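Local coordinates for protein group 3 allergen SMIPP-S Yv6023A04 (Sarcoptes scabiei type hominis, PDB 3H7O) that belongs to the trypsin-like serine protease family but is an inactivated paralogue, so that it probably does not cleave proteins as its active relatives do, at residues A31-W36 / D191-V196. The protein carries 3 engineered substitutions. Sequence-based numbering, arbitrary orientation.
Sequences AILSQW and DTLVGV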
ATOM      1  N   ALA A  31       4.759  -0.792   2.089  1.00 26.35           N
ATOM      2  CA  ALA A  31       5.461   0.061   3.044  1.00 26.19           C
ATOM      3  C   ALA A  31       6.541  -0.707   3.798  1.00 25.66           C
ATOM      4  O   ALA A  31       6.309  -1.822   4.263  1.00 26.71           O
ATOM      5  CB  ALA A  31       4.481   0.676   4.029  1.00 25.61           C
ATOM      6  N   ILE A  32       7.715  -0.099   3.932  1.00 26.43           N
ATOM      7  CA  ILE A  32       8.787  -0.672   4.748  1.00 26.01           C
ATOM      8  C   ILE A  32       8.411  -0.520   6.224  1.00 26.95           C
ATOM      9  O   ILE A  32       8.185   0.594   6.703  1.00 27.44           O
ATOM     10  CB  ILE A  32      10.147   0.017   4.485  1.00 26.57           C
ATOM     11  CG1 ILE A  32      10.566  -0.150   3.020  1.00 24.06           C
ATOM     12  CG2 ILE A  32      11.231  -0.534   5.419  1.00 24.03           C
ATOM     13  CD1 ILE A  32      11.755   0.720   2.610  1.00 26.72           C
ATOM     14  N   LEU A  33       8.313  -1.646   6.924  1.00 26.90           N
ATOM     15  CA  LEU A  33       8.117  -1.652   8.375  1.00 27.76           C
ATOM     16  C   LEU A  33       9.454  -1.770   9.106  1.00 27.82           C
ATOM     17  O   LEU A  33       9.611  -1.257  10.217  1.00 27.69           O
ATOM     18  CB  LEU A  33       7.192  -2.800   8.790  1.00 27.88           C
ATOM     19  CG  LEU A  33       5.753  -2.796   8.257  1.00 29.04           C
ATOM     20  CD1 LEU A  33       5.063  -4.101   8.622  1.00 31.36           C
ATOM     21  CD2 LEU A  33       4.974  -1.601   8.791  1.00 30.34           C
ATOM     22  N   SER A  34      10.392  -2.480   8.479  1.00 27.17           N
ATOM     23  CA  SER A  34      11.778  -2.612   8.940  1.00 26.85           C
ATOM     24  C   SER A  34      12.573  -3.269   7.808  1.00 26.26           C
ATOM     25  O   SER A  34      12.023  -3.527   6.735  1.00 25.82           O
ATOM     26  CB  SER A  34      11.865  -3.458  10.216  1.00 27.48           C
ATOM     27  OG  SER A  34      11.650  -4.830   9.937  1.00 27.86           O
ATOM     28  N   GLN A  35      13.850  -3.561   8.043  1.00 25.81           N
ATOM     29  CA  GLN A  35      14.675  -4.232   7.025  1.00 26.09           C
ATOM     30  C   GLN A  35      14.170  -5.641   6.695  1.00 25.70           C
ATOM     31  O   GLN A  35      14.514  -6.198   5.653  1.00 26.21           O
ATOM     32  CB  GLN A  35      16.147  -4.283   7.452  1.00 26.60           C
ATOM     33  CG  GLN A  35      16.426  -5.208   8.635  1.00 23.89           C
ATOM     34  CD  GLN A  35      17.883  -5.221   9.058  1.00 27.47           C
ATOM     35  OE1 GLN A  35      18.786  -5.096   8.233  1.00 25.86           O
ATOM     36  NE2 GLN A  35      18.115  -5.386  10.353  1.00 28.07           N
ATOM     37  N   TRP A  36      13.349  -6.202   7.580  1.00 24.97           N
ATOM     38  CA  TRP A  36      12.869  -7.574   7.437  1.00 24.95           C
ATOM     39  C   TRP A  36      11.431  -7.712   6.924  1.00 24.95           C
ATOM     40  O   TRP A  36      11.062  -8.774   6.418  1.00 24.90           O
ATOM     41  CB  TRP A  36      12.989  -8.325   8.768  1.00 24.91           C
ATOM     42  CG  TRP A  36      14.397  -8.530   9.251  1.00 26.12           C
ATOM     43  CD1 TRP A  36      14.959  -8.010  10.385  1.00 26.04           C
ATOM     44  CD2 TRP A  36      15.417  -9.327   8.628  1.00 27.08           C
ATOM     45  NE1 TRP A  36      16.263  -8.430  10.504  1.00 24.64           N
ATOM     46  CE2 TRP A  36      16.570  -9.238   9.440  1.00 26.72           C
ATOM     47  CE3 TRP A  36      15.468 -10.106   7.461  1.00 26.10           C
ATOM     48  CZ2 TRP A  36      17.763  -9.896   9.122  1.00 27.60           C
ATOM     49  CZ3 TRP A  36      16.651 -10.762   7.147  1.00 26.72           C
ATOM     50  CH2 TRP A  36      17.784 -10.651   7.976  1.00 26.84           C
ATOM     51  N   ASP A 191       5.308  10.887   9.265  1.00 36.14           N
ATOM     52  CA  ASP A 191       5.954   9.630   8.883  1.00 36.46           C
ATOM     53  C   ASP A 191       5.268   8.419   9.531  1.00 35.97           C
ATOM     54  O   ASP A 191       5.841   7.324   9.600  1.00 36.21           O
ATOM     55  CB  ASP A 191       7.468   9.664   9.159  1.00 36.71           C
ATOM     56  CG  ASP A 191       7.805   9.677  10.640  1.00 39.48           C
ATOM     57  OD1 ASP A 191       7.085  10.324  11.426  1.00 41.33           O
ATOM     58  OD2 ASP A 191       8.809   9.037  11.015  1.00 45.81           O
ATOM     59  N   THR A 192       4.033   8.633   9.991  1.00 34.05           N
ATOM     60  CA  THR A 192       3.224   7.586  10.611  1.00 31.87           C
ATOM     61  C   THR A 192       2.276   6.951   9.598  1.00 30.62           C
ATOM     62  O   THR A 192       1.439   7.628   8.992  1.00 28.87           O
ATOM     63  CB  THR A 192       2.423   8.116  11.824  1.00 32.45           C
ATOM     64  OG1 THR A 192       3.330   8.599  12.821  1.00 32.30           O
ATOM     65  CG2 THR A 192       1.557   7.016  12.438  1.00 32.01           C
ATOM     66  N   LEU A 193       2.420   5.640   9.438  1.00 29.14           N
ATOM     67  CA  LEU A 193       1.613   4.854   8.519  1.00 29.33           C
ATOM     68  C   LEU A 193       0.207   4.648   9.079  1.00 28.91           C
ATOM     69  O   LEU A 193       0.010   3.857  10.002  1.00 29.38           O
ATOM     70  CB  LEU A 193       2.295   3.506   8.290  1.00 28.46           C
ATOM     71  CG  LEU A 193       1.829   2.590   7.164  1.00 28.51           C
ATOM     72  CD1 LEU A 193       2.024   3.255   5.805  1.00 29.02           C
ATOM     73  CD2 LEU A 193       2.617   1.299   7.254  1.00 30.37           C
ATOM     74  N   VAL A 194      -0.766   5.357   8.517  1.00 27.76           N
ATOM     75  CA  VAL A 194      -2.141   5.289   9.021  1.00 26.25           C
ATOM     76  C   VAL A 194      -3.037   4.397   8.167  1.00 26.43           C
ATOM     77  O   VAL A 194      -4.037   3.869   8.652  1.00 25.94           O
ATOM     78  CB  VAL A 194      -2.769   6.697   9.212  1.00 26.02           C
ATOM     79  CG1 VAL A 194      -1.918   7.525  10.178  1.00 23.60           C
ATOM     80  CG2 VAL A 194      -2.921   7.421   7.880  1.00 24.62           C
ATOM     81  N   GLY A 195      -2.662   4.216   6.903  1.00 26.91           N
ATOM     82  CA  GLY A 195      -3.445   3.392   5.992  1.00 27.09           C
ATOM     83  C   GLY A 195      -2.626   2.588   4.999  1.00 28.19           C
ATOM     84  O   GLY A 195      -1.472   2.917   4.713  1.00 27.73           O
ATOM     85  N   VAL A 196      -3.239   1.518   4.502  1.00 27.53           N
ATOM     86  CA  VAL A 196      -2.750   0.765   3.354  1.00 28.16           C
ATOM     87  C   VAL A 196      -3.879   0.819   2.337  1.00 28.35           C
ATOM     88  O   VAL A 196      -5.000   0.399   2.637  1.00 28.10           O
ATOM     89  CB  VAL A 196      -2.460  -0.720   3.715  1.00 28.58           C
ATOM     90  CG1 VAL A 196      -2.060  -1.517   2.479  1.00 29.92           C
ATOM     91  CG2 VAL A 196      -1.373  -0.818   4.781  1.00 30.99           C
TER
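Leu193 reaches across to Ala31 and Leu33, and this contact between the two β-barrel domains of the trypsin fold is wholly apolar. CD2 of Leu193 does most of the touching, lying 3.8 Å from Ala31 CB and 4.0 Å from Leu33 CD2. The other branch meets the alanine too, with Leu193 CD1 4.0 Å from Ala31 CB, so the methyl of Ala31 sits against both methyls of Leu193. Leucine suits this place because it branches at CG, one carbon beyond CB, and its two methyls reach well out from the backbone; together with the alanine methyl they bridge a gap in which the nearest CA atoms, those of Ala31 and Leu193, are 8.2 Å apart. Alanine suits the other side: its single methyl points at the leucine and fills little room. Leu33 approaches differently, for its CB does not aim at the partner strand; with CG anti to the carbonyl carbon (chi1 -62°) and chi2 at 172°, CD2 is the methyl that comes within contact of Leu193, and the two leucine side chains cross at about a right angle.

Within 31-36 there is one polar feature, set apart from this packing. Ser34 OG accepts from Trp36 N over 3.2 Å with an N-H...O angle of 158°, an ST turn in the chain following strand 26-32; serine's short hydroxyl can bend back to a backbone N-H two residues on.

All three touching residues are buried. Leu39 of strand 37-40 packs on Leu33 and Leu193, Pro186 of strand 186-189 on Ala31 and Leu193, and Val188 on Leu193 as well, while Ile221 and Ile225 of the C-terminal helix 218-225 lie against Leu33, bringing that helix to the junction of the two barrels.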